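Local coordinates for protein aminopeptidase N (Francisella tularensis subsp. tularensis, PDB 5DLL) that is a zinc-dependent aminopeptidase of the M1 family that releases N-terminal amino acids from peptides and probably takes part in the breakdown of intracellular peptides, at residues Y213-K216 against S217-V221; M246-E250 against D251-L255. All blocks are in the same frame, centred on the assembly; numbering follows the deposited sequence.

Contact 1. Residues Y213-K216 against S217-V221; sequences YITK and SQRKV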
loop_
_atom_site.group_PDB
_atom_site.type_symbol
_atom_site.label_atom_id
_atom_site.label_comp_id
_atom_site.label_asym_id
_atom_site.label_seq_id
_atom_site.Cartn_x
_atom_site.Cartn_y
_atom_site.Cartn_z
ATOM N N TYR A 213 20.145 -17.714 -6.558
ATOM C CA TYR A 213 20.189 -16.570 -7.461
ATOM C C TYR A 213 21.631 -16.081 -7.597
ATOM O O TYR A 213 22.286 -15.797 -6.595
ATOM C CB TYR A 213 19.302 -15.432 -6.938
ATOM C CG TYR A 213 19.349 -14.203 -7.816
ATOM C CD1 TYR A 213 18.516 -14.087 -8.922
ATOM C CD2 TYR A 213 20.248 -13.174 -7.558
ATOM C CE1 TYR A 213 18.569 -12.975 -9.741
ATOM C CE2 TYR A 213 20.314 -12.057 -8.376
ATOM C CZ TYR A 213 19.472 -11.965 -9.465
ATOM O OH TYR A 213 19.527 -10.861 -10.280
ATOM N N ILE A 214 22.121 -15.982 -8.830
ATOM C CA ILE A 214 23.476 -15.492 -9.084
ATOM C C ILE A 214 23.443 -13.980 -9.253
ATOM O O ILE A 214 22.703 -13.455 -10.086
ATOM C CB ILE A 214 24.098 -16.120 -10.349
ATOM C CG1 ILE A 214 24.144 -17.652 -10.238
ATOM C CG2 ILE A 214 25.490 -15.545 -10.601
ATOM C CD1 ILE A 214 25.218 -18.184 -9.315
ATOM N N THR A 215 24.262 -13.288 -8.471
ATOM C CA THR A 215 24.298 -11.835 -8.503
ATOM C C THR A 215 25.111 -11.307 -9.685
ATOM O O THR A 215 25.776 -12.062 -10.397
ATOM C CB THR A 215 24.866 -11.260 -7.186
ATOM O OG1 THR A 215 26.221 -11.691 -6.996
ATOM C CG2 THR A 215 24.030 -11.707 -6.009
ATOM N N LYS A 216 25.036 -9.994 -9.865
ATOM C CA LYS A 216 25.750 -9.247 -10.902
ATOM C C LYS A 216 27.275 -9.390 -10.791
ATOM O O LYS A 216 27.977 -9.375 -11.804
ATOM C CB LYS A 216 25.345 -7.777 -10.766
ATOM C CG LYS A 216 25.901 -6.780 -11.771
ATOM C CD LYS A 216 25.215 -5.417 -11.598
ATOM C CE LYS A 216 25.196 -4.932 -10.141
ATOM N NZ LYS A 216 24.489 -3.642 -9.953
ATOM N N SER A 217 27.778 -9.531 -9.563
ATOM C CA SER A 217 29.201 -9.790 -9.323
ATOM C C SER A 217 29.478 -11.290 -9.151
ATOM O O SER A 217 30.529 -11.679 -8.635
ATOM C CB SER A 217 29.683 -9.025 -8.093
ATOM O OG SER A 217 29.186 -9.621 -6.910
ATOM N N GLN A 218 28.520 -12.117 -9.570
ATOM C CA GLN A 218 28.691 -13.565 -9.720
ATOM C C GLN A 218 28.646 -14.362 -8.413
ATOM O O GLN A 218 29.022 -15.535 -8.398
ATOM C CB GLN A 218 29.988 -13.877 -10.491
ATOM C CG GLN A 218 29.834 -14.959 -11.546
ATOM C CD GLN A 218 28.846 -14.568 -12.629
ATOM O OE1 GLN A 218 28.574 -13.384 -12.840
ATOM N NE2 GLN A 218 28.294 -15.563 -13.315
ATOM N N ARG A 219 28.163 -13.751 -7.331
ATOM C CA ARG A 219 28.096 -14.440 -6.043
ATOM C C ARG A 219 26.819 -15.264 -5.942
ATOM O O ARG A 219 25.769 -14.857 -6.435
ATOM C CB ARG A 219 28.161 -13.453 -4.876
ATOM C CG ARG A 219 28.844 -14.033 -3.645
ATOM C CD ARG A 219 28.447 -13.333 -2.354
ATOM N NE ARG A 219 28.125 -11.919 -2.560
ATOM C CZ ARG A 219 26.916 -11.371 -2.421
ATOM N NH1 ARG A 219 25.863 -12.096 -2.051
ATOM N NH2 ARG A 219 26.761 -10.073 -2.645
ATOM N N LYS A 220 26.924 -16.418 -5.288
ATOM C CA LYS A 220 25.809 -17.346 -5.129
ATOM C C LYS A 220 25.038 -17.056 -3.839
ATOM O O LYS A 220 25.578 -17.184 -2.738
ATOM C CB LYS A 220 26.338 -18.776 -5.110
ATOM C CG LYS A 220 25.265 -19.849 -5.179
ATOM C CD LYS A 220 25.862 -21.244 -5.052
ATOM C CE LYS A 220 26.526 -21.451 -3.697
ATOM N NZ LYS A 220 26.807 -22.883 -3.419
ATOM N N VAL A 221 23.773 -16.667 -3.992
ATOM C CA VAL A 221 22.910 -16.297 -2.870
ATOM C C VAL A 221 21.862 -17.384 -2.633
ATOM O O VAL A 221 21.062 -17.685 -3.518
ATOM C CB VAL A 221 22.197 -14.952 -3.139
ATOM C CG1 VAL A 221 21.204 -14.630 -2.029
ATOM C CG2 VAL A 221 23.214 -13.825 -3.278
#
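Thr215 and Arg219 are joined twice. The backbone N of Thr215 gives a nearly straight bond to Arg219 O (3.0 Å, 169° at the hydrogen), and Thr215 OG1 accepts from Arg219 N at 2.9 Å. The second bond depends on chi1 of 62°, which sets the hydroxyl between the threonine's own N and carbonyl carbon, facing the returning chain. OG1 is also hydrogen-bonded to Glu256 OE2, which takes Ser217 OG as well. The same torsion leaves the methyl CG2 beside the backbone N, where it meets Val221 CG2 at 3.6 Å, the two side chains crossing at about a right angle, and lies over one face of the Arg219 guanidinium, whose NH2 bonds to Tyr257 O. The chain here is the tip of the beta hairpin 207-214/220-227, closed by a type I turn from Thr215 to Gln218 and a G1 beta bulge. Three observations support this assignment: Gln218 N bonds to Thr215 O at 2.9 Å, Gln218 has positive phi (77°), and Thr215 N pairs with Arg219 O. Below the tip, Tyr213 and Val221 form an antiparallel hydrogen-bonded pair (Tyr213 N to Val221 O 3.2 Å, Val221 N to Tyr213 O 3.1 Å). On the face that carries Ile214 and Lys220, Ile214 CG2 approaches Gln218 NE2 to 3.9 Å; the bend at chi2 brings the amide alongside this methyl, the two side chains crossing obliquely.

Contact 2. Residues M246-E250 against D251-L255; sequences MKWDE and DRFGL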
loop_
_atom_site.group_PDB
_atom_site.type_symbol
_atom_site.label_atom_id
_atom_site.label_comp_id
_atom_site.label_asym_id
_atom_site.label_seq_id
_atom_site.Cartn_x
_atom_site.Cartn_y
_atom_site.Cartn_z
ATOM N N MET A 246 15.129 -9.104 -7.154
ATOM C CA MET A 246 16.583 -9.014 -7.076
ATOM C C MET A 246 17.185 -8.513 -8.384
ATOM O O MET A 246 18.045 -7.628 -8.380
ATOM C CB MET A 246 17.180 -10.378 -6.714
ATOM C CG MET A 246 17.252 -10.659 -5.223
ATOM S SD MET A 246 17.760 -12.348 -4.849
ATOM C CE MET A 246 18.571 -12.114 -3.271
ATOM N N LYS A 247 16.727 -9.092 -9.492
ATOM C CA LYS A 247 17.200 -8.734 -10.833
ATOM C C LYS A 247 16.849 -7.299 -11.212
ATOM O O LYS A 247 17.662 -6.599 -11.812
ATOM C CB LYS A 247 16.608 -9.697 -11.864
ATOM C CG LYS A 247 16.989 -9.413 -13.309
ATOM C CD LYS A 247 16.417 -10.476 -14.235
ATOM C CE LYS A 247 16.385 -10.007 -15.683
ATOM N NZ LYS A 247 17.740 -9.673 -16.201
ATOM N N TRP A 248 15.639 -6.869 -10.867
ATOM C CA TRP A 248 15.170 -5.533 -11.218
ATOM C C TRP A 248 15.954 -4.461 -10.480
ATOM O O TRP A 248 16.191 -3.373 -11.007
ATOM C CB TRP A 248 13.685 -5.387 -10.902
ATOM C CG TRP A 248 13.160 -4.018 -11.176
ATOM C CD1 TRP A 248 12.732 -3.528 -12.371
ATOM C CD2 TRP A 248 13.006 -2.956 -10.228
ATOM N NE1 TRP A 248 12.317 -2.226 -12.230
ATOM C CE2 TRP A 248 12.473 -1.851 -10.921
ATOM C CE3 TRP A 248 13.259 -2.835 -8.857
ATOM C CZ2 TRP A 248 12.188 -0.636 -10.288
ATOM C CZ3 TRP A 248 12.979 -1.623 -8.232
ATOM C CH2 TRP A 248 12.449 -0.543 -8.950
ATOM N N ASP A 249 16.349 -4.778 -9.255
ATOM C CA ASP A 249 17.102 -3.850 -8.433
ATOM C C ASP A 249 18.501 -3.702 -9.013
ATOM O O ASP A 249 19.019 -2.581 -9.100
ATOM C CB ASP A 249 17.163 -4.344 -6.983
ATOM C CG ASP A 249 16.980 -3.224 -5.966
ATOM O OD1 ASP A 249 16.990 -2.033 -6.348
ATOM O OD2 ASP A 249 16.816 -3.537 -4.764
ATOM N N GLU A 250 19.098 -4.826 -9.419
ATOM C CA GLU A 250 20.391 -4.808 -10.116
ATOM C C GLU A 250 20.301 -4.029 -11.425
ATOM O O GLU A 250 21.069 -3.093 -11.652
ATOM C CB GLU A 250 20.886 -6.227 -10.410
ATOM C CG GLU A 250 21.404 -6.971 -9.193
ATOM C CD GLU A 250 21.879 -8.378 -9.511
ATOM O OE1 GLU A 250 21.445 -8.952 -10.527
ATOM O OE2 GLU A 250 22.689 -8.922 -8.738
ATOM N N ASP A 251 19.352 -4.409 -12.276
ATOM C CA ASP A 251 19.227 -3.808 -13.603
ATOM C C ASP A 251 18.964 -2.305 -13.530
ATOM O O ASP A 251 19.717 -1.522 -14.090
ATOM C CB ASP A 251 18.121 -4.497 -14.421
ATOM C CG ASP A 251 18.522 -5.896 -14.911
ATOM O OD1 ASP A 251 19.721 -6.256 -14.860
ATOM O OD2 ASP A 251 17.622 -6.640 -15.360
ATOM N N ARG A 252 17.916 -1.900 -12.823
ATOM C CA ARG A 252 17.512 -0.499 -12.826
ATOM C C ARG A 252 18.244 0.387 -11.811
ATOM O O ARG A 252 18.555 1.541 -12.113
ATOM C CB ARG A 252 16.005 -0.370 -12.619
ATOM C CG ARG A 252 15.553 1.074 -12.674
ATOM C CD ARG A 252 14.102 1.249 -13.071
ATOM N NE ARG A 252 13.735 2.654 -12.920
ATOM C CZ ARG A 252 12.494 3.128 -12.915
ATOM N NH1 ARG A 252 11.453 2.313 -13.068
ATOM N NH2 ARG A 252 12.297 4.433 -12.757
ATOM N N PHE A 253 18.504 -0.131 -10.613
ATOM C CA PHE A 253 19.067 0.690 -9.532
ATOM C C PHE A 253 20.559 0.468 -9.256
ATOM O O PHE A 253 21.190 1.282 -8.578
ATOM C CB PHE A 253 18.245 0.507 -8.248
ATOM C CG PHE A 253 17.076 1.447 -8.144
ATOM C CD1 PHE A 253 15.856 1.133 -8.730
ATOM C CD2 PHE A 253 17.199 2.656 -7.473
ATOM C CE1 PHE A 253 14.781 2.006 -8.642
ATOM C CE2 PHE A 253 16.128 3.533 -7.381
ATOM C CZ PHE A 253 14.917 3.209 -7.968
ATOM N N GLY A 254 21.120 -0.612 -9.789
ATOM C CA GLY A 254 22.515 -0.952 -9.539
ATOM C C GLY A 254 22.732 -1.431 -8.115
ATOM O O GLY A 254 23.808 -1.236 -7.543
ATOM N N LEU A 255 21.708 -2.067 -7.544
ATOM C CA LEU A 255 21.745 -2.529 -6.159
ATOM C C LEU A 255 21.781 -4.049 -6.091
ATOM O O LEU A 255 20.804 -4.733 -6.425
ATOM C CB LEU A 255 20.544 -1.989 -5.379
ATOM C CG LEU A 255 20.516 -0.461 -5.269
ATOM C CD1 LEU A 255 19.205 0.020 -4.661
ATOM C CD2 LEU A 255 21.711 0.056 -4.479
#
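Helix 236-253 runs through 246-250 and ends within 251-255: Asp251 N to Lys247 O (2.8 Å) and Arg252 N to Trp248 O (2.9 Å) are regular i to i+4 bonds, the last turn, 251-253, widens to a pi-type turn, and Gly254, with phi of 71°, is the first residue to leave helical geometry. Asp249 O marks the change, since it accepts from Phe253 N and also from Leu255 N (3.1 Å), the two donors arriving from opposite faces of its carbonyl plane. Among the side chains, Trp248 packs on Arg252 and Phe253. With CG anti to the backbone N (chi1 177°), its indole runs toward the helix end beside them. Arg252 CB sits over one face of the indole, near its rim, and CD comes 3.9 Å from Trp248 CZ2, while Trp248 CH2 meets Phe253 CE1 at 3.5 Å. The two aromatic rings are oblique, with planes at 54°. This is the C-terminal end of the helix in a beta-alpha-beta unit (strands 220-227 and 261-267) of the peptidase domain, lying against helices 328-346 and 390-423. Polar side-chain ends bond to those helices: Trp248 NE1 hydrogen-bonds to Asp345, and the guanidinium of the extended Arg252 makes salt bridges with Glu341, Asp345 and Glu409. Asp249 OD1, which forms a salt bridge with Arg338, approaches Phe253 CB to 3.4 Å and Leu255 CD1 to 3.5 Å, its carboxylate steeply inclined to the phenyl plane; Arg338 also makes a cation-pi contact with Phe253. On the exposed side, Lys247 bends at chi4 and its NZ reaches Asp251 OD2 at 3.1 Å, a salt bridge received on that oxygen's syn lone pair.

Contacts 1 and 2 have centres 12 Å apart and meet through Glu250, whose carboxylate on the helix of contact 2 takes a probable hydrogen bond on each oxygen from the hairpin of contact 1: OE1 lies 2.7 Å from Tyr213 OH and OE2 2.8 Å from Lys216 N. The tip of the hairpin is thus fastened to the helix near its C-terminal end. Contact 1 is remote from the zinc and sodium sites, whereas contact 2 packs on helix 297-312, which carries the zinc ligand His309. The side chain of Asp249 is about 9 Å from that of zinc-binding His313 and about 13 Å from the zinc ion itself, and the side chain of Trp248 is about 10 Å from that of His309.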